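Local coordinates for protein Xcc_ctr_pt (Xanthomonas campestris pv. campestris, PDB 6NJW) that is the C-terminal Toprim region of a class 2 OLD family protein, binds magnesium and probably cleaves nucleic acid by a two-metal mechanism, at residues A[93-101]-A[111-122]; A[139-148]-A[166-176]. All blocks are in the same frame, centred on the assembly; numbering follows the deposited sequence.

Contact 1: A[93-101]-A[111-122]; sequences VRRRLINVL and EELDADEVIKLA
Arg94 reaches from helix 93-101 to Leu113 in the loop before helix 115-122, in a helix-helix packing beside the parallel sheet of the Toprim domain. The helix axes run at 42° to each other. The Arg94 side chain runs out straight, CG anti to the backbone N (chi1 176°), and passes alongside Ala115. The guanidinium then meets Leu113 O side-on: NE and NH2 both donate to this one oxygen, each at 2.8 Å and within the guanidinium plane. These two bonds fix its orientation. Ile98 CD1 lies 3.6 Å above one face of the group, over its centre.

Glu111 bends at chi2 toward helix 93-101. Its OE1 accepts from Arg95 NH1 at 3.0 Å through the syn lone pair, a salt bridge with the two flat groups nearly coplanar. Its OE2 lies beside Ile98 CG2.

Val118 is the apolar centre, a knob among Arg94, Leu97, Ile98 and Leu101. Leu101, one turn after Leu97, meets Leu121 and Ala122. Val93, Leu97 and Ile119 also touch Val129 of strand 127-130. Asp114 and Glu117 form the capping box that starts helix 115-122. The Val118 methyls face different partners: CG1 lies 3.5 Å from Leu97 CB and CG2 3.8 Å from Ile98 CG1.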
loop_
_atom_site.group_PDB
_atom_site.type_symbol
_atom_site.label_atom_id
_atom_site.label_comp_id
_atom_site.label_asym_id
_atom_site.label_seq_id
_atom_site.Cartn_x
_atom_site.Cartn_y
_atom_site.Cartn_z
ATOM N N VAL A 93 -1.438 12.373 -8.636
ATOM C CA VAL A 93 -0.986 12.199 -7.267
ATOM C C VAL A 93 -0.515 13.539 -6.735
ATOM O O VAL A 93 -0.533 13.772 -5.521
ATOM C CB VAL A 93 0.106 11.111 -7.160
ATOM C CG1 VAL A 93 1.401 11.565 -7.805
ATOM C CG2 VAL A 93 0.340 10.761 -5.707
ATOM N N ARG A 94 -0.138 14.457 -7.631
ATOM C CA ARG A 94 0.259 15.790 -7.196
ATOM C C ARG A 94 -0.870 16.480 -6.441
ATOM O O ARG A 94 -0.664 17.011 -5.341
ATOM C CB ARG A 94 0.690 16.628 -8.397
ATOM C CG ARG A 94 1.031 18.048 -8.026
ATOM C CD ARG A 94 1.563 18.851 -9.198
ATOM N NE ARG A 94 1.928 20.204 -8.773
ATOM C CZ ARG A 94 1.067 21.217 -8.708
ATOM N NH1 ARG A 94 -0.206 21.029 -9.041
ATOM N NH2 ARG A 94 1.476 22.421 -8.310
ATOM N N ARG A 95 -2.066 16.506 -7.031
ATOM C CA ARG A 95 -3.210 17.149 -6.385
ATOM C C ARG A 95 -3.630 16.382 -5.138
ATOM O O ARG A 95 -3.910 16.982 -4.092
ATOM C CB ARG A 95 -4.375 17.253 -7.376
ATOM C CG ARG A 95 -5.630 17.945 -6.827
ATOM C CD ARG A 95 -5.333 19.390 -6.432
ATOM N NE ARG A 95 -4.743 20.100 -7.558
ATOM C CZ ARG A 95 -4.089 21.248 -7.467
ATOM N NH1 ARG A 95 -3.942 21.843 -6.289
ATOM N NH2 ARG A 95 -3.581 21.797 -8.566
ATOM N N ARG A 96 -3.672 15.054 -5.240
ATOM C CA ARG A 96 -4.000 14.215 -4.093
ATOM C C ARG A 96 -3.094 14.520 -2.906
ATOM O O ARG A 96 -3.567 14.615 -1.768
ATOM C CB ARG A 96 -3.904 12.745 -4.508
ATOM C CG ARG A 96 -4.183 11.712 -3.416
ATOM C CD ARG A 96 -3.811 10.312 -3.925
ATOM N NE ARG A 96 -4.201 10.168 -5.329
ATOM C CZ ARG A 96 -3.556 9.433 -6.230
ATOM N NH1 ARG A 96 -2.474 8.751 -5.885
ATOM N NH2 ARG A 96 -3.999 9.378 -7.481
ATOM N N LEU A 97 -1.796 14.728 -3.154
ATOM C CA LEU A 97 -0.863 14.991 -2.064
ATOM C C LEU A 97 -0.881 16.449 -1.624
ATOM O O LEU A 97 -0.667 16.735 -0.446
ATOM C CB LEU A 97 0.563 14.586 -2.466
ATOM C CG LEU A 97 0.829 13.081 -2.536
ATOM C CD1 LEU A 97 2.285 12.790 -2.911
ATOM C CD2 LEU A 97 0.470 12.417 -1.216
ATOM N N ILE A 98 -1.130 17.389 -2.532
ATOM C CA ILE A 98 -1.333 18.768 -2.087
ATOM C C ILE A 98 -2.554 18.851 -1.174
ATOM O O ILE A 98 -2.558 19.587 -0.178
ATOM C CB ILE A 98 -1.458 19.711 -3.299
ATOM C CG1 ILE A 98 -0.093 19.865 -3.983
ATOM C CG2 ILE A 98 -1.993 21.075 -2.862
ATOM C CD1 ILE A 98 -0.148 20.619 -5.297
ATOM N N ASN A 99 -3.592 18.077 -1.483
ATOM C CA ASN A 99 -4.799 18.101 -0.660
ATOM C C ASN A 99 -4.514 17.661 0.772
ATOM O O ASN A 99 -5.062 18.240 1.721
ATOM C CB ASN A 99 -5.879 17.233 -1.300
ATOM C CG ASN A 99 -6.584 17.948 -2.448
ATOM O OD1 ASN A 99 -6.572 19.170 -2.513
ATOM N ND2 ASN A 99 -7.170 17.188 -3.362
ATOM N N VAL A 100 -3.635 16.667 0.964
ATOM C CA VAL A 100 -3.296 16.315 2.346
ATOM C C VAL A 100 -2.200 17.211 2.918
ATOM O O VAL A 100 -2.182 17.465 4.129
ATOM C CB VAL A 100 -2.929 14.823 2.486
ATOM C CG1 VAL A 100 -4.143 13.958 2.190
ATOM C CG2 VAL A 100 -1.773 14.437 1.580
ATOM N N LEU A 101 -1.275 17.717 2.094
ATOM C CA LEU A 101 -0.251 18.593 2.655
ATOM C C LEU A 101 -0.847 19.911 3.137
ATOM O O LEU A 101 -0.359 20.487 4.117
ATOM C CB LEU A 101 0.859 18.842 1.637
ATOM C CG LEU A 101 1.831 17.680 1.376
ATOM C CD1 LEU A 101 2.636 17.934 0.107
ATOM C CD2 LEU A 101 2.759 17.449 2.550
ATOM N N GLU A 111 1.145 25.142 -4.140
ATOM C CA GLU A 111 0.711 25.139 -5.537
ATOM C C GLU A 111 1.874 25.272 -6.509
ATOM O O GLU A 111 1.776 24.812 -7.654
ATOM C CB GLU A 111 -0.289 26.272 -5.788
ATOM C CG GLU A 111 -1.605 26.097 -5.077
ATOM C CD GLU A 111 -2.187 24.717 -5.291
ATOM O OE1 GLU A 111 -2.201 24.240 -6.456
ATOM O OE2 GLU A 111 -2.620 24.111 -4.283
ATOM N N GLU A 112 2.971 25.896 -6.089
ATOM C CA GLU A 112 4.069 26.174 -7.002
ATOM C C GLU A 112 5.089 25.044 -7.085
ATOM O O GLU A 112 6.112 25.203 -7.757
ATOM C CB GLU A 112 4.762 27.481 -6.611
ATOM C CG GLU A 112 3.888 28.727 -6.763
ATOM C CD GLU A 112 3.134 28.790 -8.095
ATOM O OE1 GLU A 112 3.756 28.575 -9.164
ATOM O OE2 GLU A 112 1.911 29.067 -8.070
ATOM N N LEU A 113 4.838 23.904 -6.443
ATOM C CA LEU A 113 5.767 22.785 -6.515
ATOM C C LEU A 113 5.386 21.871 -7.669
ATOM O O LEU A 113 4.200 21.673 -7.950
ATOM C CB LEU A 113 5.773 21.995 -5.205
ATOM C CG LEU A 113 5.995 22.831 -3.951
ATOM C CD1 LEU A 113 5.948 21.963 -2.701
ATOM C CD2 LEU A 113 7.325 23.550 -4.063
ATOM N N ASP A 114 6.393 21.320 -8.343
ATOM C CA ASP A 114 6.075 20.314 -9.343
ATOM C C ASP A 114 5.797 18.984 -8.648
ATOM O O ASP A 114 5.968 18.846 -7.433
ATOM C CB ASP A 114 7.188 20.202 -10.396
ATOM C CG ASP A 114 8.535 19.743 -9.830
ATOM O OD1 ASP A 114 8.588 19.016 -8.807
ATOM O OD2 ASP A 114 9.570 20.106 -10.440
ATOM N N ALA A 115 5.352 17.999 -9.430
ATOM C CA ALA A 115 4.912 16.736 -8.843
ATOM C C ALA A 115 6.020 16.100 -8.010
ATOM O O ALA A 115 5.801 15.717 -6.856
ATOM C CB ALA A 115 4.433 15.787 -9.944
ATOM N N ASP A 116 7.231 16.014 -8.562
ATOM C CA ASP A 116 8.312 15.383 -7.815
ATOM C C ASP A 116 8.661 16.169 -6.556
ATOM O O ASP A 116 9.016 15.570 -5.539
ATOM C CB ASP A 116 9.539 15.202 -8.709
ATOM C CG ASP A 116 9.433 13.965 -9.598
ATOM O OD1 ASP A 116 8.512 13.144 -9.386
ATOM O OD2 ASP A 116 10.266 13.810 -10.513
ATOM N N GLU A 117 8.533 17.497 -6.583
ATOM C CA GLU A 117 8.737 18.266 -5.358
ATOM C C GLU A 117 7.627 17.997 -4.336
ATOM O O GLU A 117 7.894 17.917 -3.131
ATOM C CB GLU A 117 8.818 19.765 -5.678
ATOM C CG GLU A 117 10.132 20.205 -6.350
ATOM C CD GLU A 117 10.014 21.565 -7.049
ATOM O OE1 GLU A 117 8.988 21.830 -7.707
ATOM O OE2 GLU A 117 10.946 22.379 -6.921
ATOM N N VAL A 118 6.376 17.893 -4.787
ATOM C CA VAL A 118 5.295 17.559 -3.861
ATOM C C VAL A 118 5.527 16.174 -3.269
ATOM O O VAL A 118 5.305 15.943 -2.074
ATOM C CB VAL A 118 3.937 17.667 -4.575
ATOM C CG1 VAL A 118 2.824 16.942 -3.790
ATOM C CG2 VAL A 118 3.583 19.132 -4.777
ATOM N N ILE A 119 6.031 15.249 -4.085
ATOM C CA ILE A 119 6.250 13.879 -3.637
ATOM C C ILE A 119 7.377 13.809 -2.608
ATOM O O ILE A 119 7.248 13.137 -1.578
ATOM C CB ILE A 119 6.515 12.967 -4.849
ATOM C CG1 ILE A 119 5.214 12.759 -5.631
ATOM C CG2 ILE A 119 7.070 11.627 -4.404
ATOM C CD1 ILE A 119 5.397 12.117 -6.999
ATOM N N LYS A 120 8.504 14.483 -2.857
ATOM C CA LYS A 120 9.599 14.382 -1.885
ATOM C C LYS A 120 9.304 15.158 -0.599
ATOM O O LYS A 120 9.788 14.781 0.477
ATOM C CB LYS A 120 10.918 14.839 -2.507
ATOM C CG LYS A 120 11.010 16.309 -2.811
ATOM C CD LYS A 120 12.294 16.580 -3.614
ATOM C CE LYS A 120 12.574 18.078 -3.778
ATOM N NZ LYS A 120 13.730 18.318 -4.694
ATOM N N LEU A 121 8.502 16.225 -0.677
ATOM C CA LEU A 121 8.019 16.861 0.548
ATOM C C LEU A 121 7.140 15.908 1.345
ATOM O O LEU A 121 7.259 15.815 2.576
ATOM C CB LEU A 121 7.236 18.134 0.209
ATOM C CG LEU A 121 6.524 18.865 1.348
ATOM C CD1 LEU A 121 7.492 19.244 2.472
ATOM C CD2 LEU A 121 5.796 20.109 0.806
ATOM N N ALA A 122 6.260 15.182 0.656
ATOM C CA ALA A 122 5.262 14.386 1.356
ATOM C C ALA A 122 5.893 13.226 2.109
ATOM O O ALA A 122 5.351 12.792 3.132
ATOM C CB ALA A 122 4.212 13.887 0.371
#

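Contact 2: A[139-148]-A[166-176]; sequences FAGGLAEDMQ and LQQWVDDPAQI
Phe139 and Gln148 of helix 139-148 pack against Leu166, Trp169 and Val170 of helix 166-171, and Phe139 also meets Pro173 and Ile176 of the loop after it. The two helices form a roughly antiparallel pair, 142° between their directions, in the helical part of the chain that follows strand 127-130. The axes come within 9.2 Å.

The apolar contacts centre on the Phe139 ring. With CG anti to the backbone N (chi1 -165°), the ring extends toward the other helix. CE1 lies 3.5 Å from Trp169 CB, and CZ is 3.7 Å from Val170 CG2. Ile176 CG2 touches CD1 and CE1. Ala144 CA, from the ring's own helix, sits over the centre of one face. Pro173 CB rests on the backbone of Phe139 and Ala140, 3.7 Å from Ala140 CA. Leu181 of helix 178-188 also touches both Phe139 and Trp169. The Trp169 indole lies between Leu166 CA on one face and Ile176 CB on the opposite face, both offset toward the rim.

The polar contact lies at the far end. Gln148 stretches across Val170 and lays its CG against Leu166 CD2. Gln167 bends at chi2 to meet it, and its own NE2 donates to Asp171 OD1. Gln148 NE2 donates to Gln167 OE1 at 3.0 Å, with an N-H...O angle of 162°, from above the carbonyl plane of Gln167.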
loop_
_atom_site.group_PDB
_atom_site.type_symbol
_atom_site.label_atom_id
_atom_site.label_comp_id
_atom_site.label_asym_id
_atom_site.label_seq_id
_atom_site.Cartn_x
_atom_site.Cartn_y
_atom_site.Cartn_z
ATOM N N PHE A 139 4.119 -9.264 -9.266
ATOM C CA PHE A 139 4.310 -10.299 -10.274
ATOM C C PHE A 139 5.699 -10.212 -10.883
ATOM O O PHE A 139 6.364 -11.234 -11.082
ATOM C CB PHE A 139 3.253 -10.192 -11.376
ATOM C CG PHE A 139 3.171 -11.413 -12.237
ATOM C CD1 PHE A 139 4.010 -11.566 -13.324
ATOM C CD2 PHE A 139 2.276 -12.428 -11.940
ATOM C CE1 PHE A 139 3.950 -12.698 -14.109
ATOM C CE2 PHE A 139 2.210 -13.561 -12.720
ATOM C CZ PHE A 139 3.056 -13.696 -13.806
ATOM N N ALA A 140 6.140 -8.999 -11.206
ATOM C CA ALA A 140 7.455 -8.812 -11.801
ATOM C C ALA A 140 8.560 -8.899 -10.759
ATOM O O ALA A 140 9.668 -9.339 -11.076
ATOM C CB ALA A 140 7.513 -7.464 -12.525
ATOM N N GLY A 141 8.268 -8.520 -9.516
ATOM C CA GLY A 141 9.285 -8.468 -8.484
ATOM C C GLY A 141 9.391 -9.692 -7.596
ATOM O O GLY A 141 9.645 -9.554 -6.396
ATOM N N GLY A 142 9.193 -10.888 -8.147
ATOM C CA GLY A 142 9.532 -12.117 -7.456
ATOM C C GLY A 142 8.373 -12.998 -7.042
ATOM O O GLY A 142 8.615 -14.133 -6.622
ATOM N N LEU A 143 7.125 -12.539 -7.147
ATOM C CA LEU A 143 5.976 -13.358 -6.775
ATOM C C LEU A 143 5.238 -13.935 -7.986
ATOM O O LEU A 143 4.076 -14.343 -7.857
ATOM C CB LEU A 143 5.012 -12.547 -5.903
ATOM C CG LEU A 143 5.467 -12.314 -4.459
ATOM C CD1 LEU A 143 4.573 -11.302 -3.741
ATOM C CD2 LEU A 143 5.530 -13.621 -3.686
ATOM N N ALA A 144 5.896 -14.002 -9.148
ATOM C CA ALA A 144 5.229 -14.441 -10.375
ATOM C C ALA A 144 4.576 -15.808 -10.212
ATOM O O ALA A 144 3.392 -15.987 -10.523
ATOM C CB ALA A 144 6.234 -14.471 -11.530
ATOM N N GLU A 145 5.332 -16.787 -9.720
ATOM C CA GLU A 145 4.844 -18.164 -9.700
ATOM C C GLU A 145 3.741 -18.365 -8.665
ATOM O O GLU A 145 2.782 -19.108 -8.910
ATOM C CB GLU A 145 6.003 -19.128 -9.443
ATOM C CG GLU A 145 5.572 -20.562 -9.175
ATOM C CD GLU A 145 6.578 -21.583 -9.679
ATOM O OE1 GLU A 145 7.725 -21.189 -9.997
ATOM O OE2 GLU A 145 6.218 -22.782 -9.756
ATOM N N ASP A 146 3.854 -17.724 -7.499
ATOM C CA ASP A 146 2.796 -17.853 -6.498
ATOM C C ASP A 146 1.498 -17.198 -6.971
ATOM O O ASP A 146 0.404 -17.686 -6.668
ATOM C CB ASP A 146 3.247 -17.248 -5.169
ATOM C CG ASP A 146 4.492 -17.935 -4.609
ATOM O OD1 ASP A 146 4.384 -19.089 -4.138
ATOM O OD2 ASP A 146 5.582 -17.329 -4.671
ATOM N N MET A 147 1.598 -16.080 -7.688
ATOM C CA MET A 147 0.392 -15.450 -8.208
ATOM C C MET A 147 -0.260 -16.321 -9.274
ATOM O O MET A 147 -1.491 -16.378 -9.356
ATOM C CB MET A 147 0.723 -14.060 -8.740
ATOM C CG MET A 147 1.116 -13.098 -7.613
ATOM S SD MET A 147 1.797 -11.536 -8.157
ATOM C CE MET A 147 0.307 -10.724 -8.765
ATOM N N GLN A 148 0.545 -17.033 -10.069
ATOM C CA GLN A 148 -0.019 -17.998 -11.003
ATOM C C GLN A 148 -0.827 -19.063 -10.275
ATOM O O GLN A 148 -1.940 -19.397 -10.692
ATOM C CB GLN A 148 1.087 -18.644 -11.834
ATOM C CG GLN A 148 0.574 -19.701 -12.809
ATOM C CD GLN A 148 1.688 -20.302 -13.642
ATOM O OE1 GLN A 148 2.792 -20.540 -13.144
ATOM N NE2 GLN A 148 1.411 -20.537 -14.921
ATOM N N LEU A 166 -0.474 -16.698 -19.213
ATOM C CA LEU A 166 -0.048 -16.666 -17.819
ATOM C C LEU A 166 1.303 -17.350 -17.650
ATOM O O LEU A 166 2.215 -16.802 -17.017
ATOM C CB LEU A 166 -1.103 -17.341 -16.940
ATOM C CG LEU A 166 -0.908 -17.277 -15.420
ATOM C CD1 LEU A 166 -0.571 -15.867 -14.971
ATOM C CD2 LEU A 166 -2.134 -17.794 -14.686
ATOM N N GLN A 167 1.436 -18.564 -18.197
ATOM C CA GLN A 167 2.719 -19.259 -18.163
ATOM C C GLN A 167 3.805 -18.420 -18.819
ATOM O O GLN A 167 4.955 -18.403 -18.364
ATOM C CB GLN A 167 2.589 -20.621 -18.848
ATOM C CG GLN A 167 3.799 -21.533 -18.671
ATOM C CD GLN A 167 4.184 -21.704 -17.218
ATOM O OE1 GLN A 167 3.421 -22.261 -16.427
ATOM N NE2 GLN A 167 5.372 -21.223 -16.853
ATOM N N GLN A 168 3.443 -17.686 -19.867
ATOM C CA GLN A 168 4.405 -16.850 -20.576
ATOM C C GLN A 168 4.859 -15.666 -19.725
ATOM O O GLN A 168 6.041 -15.297 -19.748
ATOM C CB GLN A 168 3.775 -16.399 -21.892
ATOM C CG GLN A 168 4.393 -15.222 -22.591
ATOM C CD GLN A 168 3.697 -14.963 -23.913
ATOM O OE1 GLN A 168 2.851 -15.755 -24.341
ATOM N NE2 GLN A 168 4.035 -13.850 -24.563
ATOM N N TRP A 169 3.946 -15.057 -18.963
ATOM C CA TRP A 169 4.356 -13.974 -18.070
ATOM C C TRP A 169 5.274 -14.484 -16.971
ATOM O O TRP A 169 6.213 -13.790 -16.566
ATOM C CB TRP A 169 3.151 -13.300 -17.422
ATOM C CG TRP A 169 2.091 -12.827 -18.342
ATOM C CD1 TRP A 169 2.237 -12.404 -19.633
ATOM C CD2 TRP A 169 0.708 -12.711 -18.030
ATOM N NE1 TRP A 169 1.018 -12.031 -20.142
ATOM C CE2 TRP A 169 0.060 -12.217 -19.179
ATOM C CE3 TRP A 169 -0.052 -12.986 -16.888
ATOM C CZ2 TRP A 169 -1.315 -11.997 -19.221
ATOM C CZ3 TRP A 169 -1.414 -12.759 -16.926
ATOM C CH2 TRP A 169 -2.034 -12.273 -18.084
ATOM N N VAL A 170 4.990 -15.674 -16.445
ATOM C CA VAL A 170 5.849 -16.244 -15.418
ATOM C C VAL A 170 7.249 -16.467 -15.972
ATOM O O VAL A 170 8.249 -16.132 -15.329
ATOM C CB VAL A 170 5.235 -17.546 -14.880
ATOM C CG1 VAL A 170 6.234 -18.291 -14.013
ATOM C CG2 VAL A 170 3.971 -17.240 -14.099
ATOM N N ASP A 171 7.339 -17.009 -17.190
ATOM C CA ASP A 171 8.635 -17.267 -17.807
ATOM C C ASP A 171 9.394 -15.987 -18.115
ATOM O O ASP A 171 10.615 -16.030 -18.270
ATOM C CB ASP A 171 8.451 -18.083 -19.088
ATOM C CG ASP A 171 7.982 -19.494 -18.813
ATOM O OD1 ASP A 171 8.150 -19.955 -17.661
ATOM O OD2 ASP A 171 7.445 -20.148 -19.741
ATOM N N ASP A 172 8.712 -14.851 -18.206
ATOM C CA ASP A 172 9.364 -13.577 -18.502
ATOM C C ASP A 172 8.543 -12.449 -17.905
ATOM O O ASP A 172 7.840 -11.719 -18.616
ATOM C CB ASP A 172 9.543 -13.390 -20.008
ATOM C CG ASP A 172 10.378 -12.173 -20.351
ATOM O OD1 ASP A 172 10.736 -11.405 -19.430
ATOM O OD2 ASP A 172 10.665 -11.979 -21.550
ATOM N N PRO A 173 8.638 -12.248 -16.586
ATOM C CA PRO A 173 7.808 -11.225 -15.926
ATOM C C PRO A 173 8.046 -9.817 -16.430
ATOM O O PRO A 173 7.312 -8.905 -16.025
ATOM C CB PRO A 173 8.191 -11.362 -14.445
ATOM C CG PRO A 173 9.563 -11.957 -14.473
ATOM C CD PRO A 173 9.545 -12.913 -15.638
ATOM N N ALA A 174 9.046 -9.606 -17.288
ATOM C CA ALA A 174 9.173 -8.332 -17.983
ATOM C C ALA A 174 8.162 -8.193 -19.113
ATOM O O ALA A 174 7.824 -7.066 -19.490
ATOM C CB ALA A 174 10.593 -8.163 -18.529
ATOM N N GLN A 175 7.679 -9.311 -19.655
ATOM C CA GLN A 175 6.621 -9.329 -20.663
ATOM C C GLN A 175 5.347 -9.821 -19.964
ATOM O O GLN A 175 5.211 -11.002 -19.632
ATOM C CB GLN A 175 7.040 -10.177 -21.874
ATOM C CG GLN A 175 6.655 -11.678 -21.858
ATOM C CD GLN A 175 7.151 -12.457 -23.066
ATOM O OE1 GLN A 175 6.483 -12.508 -24.101
ATOM N NE2 GLN A 175 8.307 -13.101 -22.928
ATOM N N ILE A 176 4.440 -8.901 -19.657
ATOM C CA ILE A 176 3.164 -9.252 -19.047
ATOM C C ILE A 176 2.098 -8.382 -19.683
ATOM O O ILE A 176 2.347 -7.215 -20.012
ATOM C CB ILE A 176 3.179 -9.108 -17.503
ATOM C CG1 ILE A 176 3.423 -7.671 -17.050
ATOM C CG2 ILE A 176 4.223 -9.981 -16.880
ATOM C CD1 ILE A 176 2.180 -6.872 -16.801
#

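Contact 1 closes before contact 2 opens along the chain. Their centres are 33 Å apart and their nearest atoms about 19 Å, so they do not touch. Contact 1 is the one near the metal site. The side chain of Val93 is about 10 Å from the bound magnesium ion, which Asp82 and Tyr209 hold. It is about 6 Å from that of Asp84, which binds magnesium in a structure of this protein but carries no ion in this model. Arg96, on the same helix, forms a salt bridge with Asp84 and a hydrogen bond to Asp82 O. Contact 2 lies away from these sites. Its Leu166 side chain is about 11 Å from a platinum ion, the metal used for phasing.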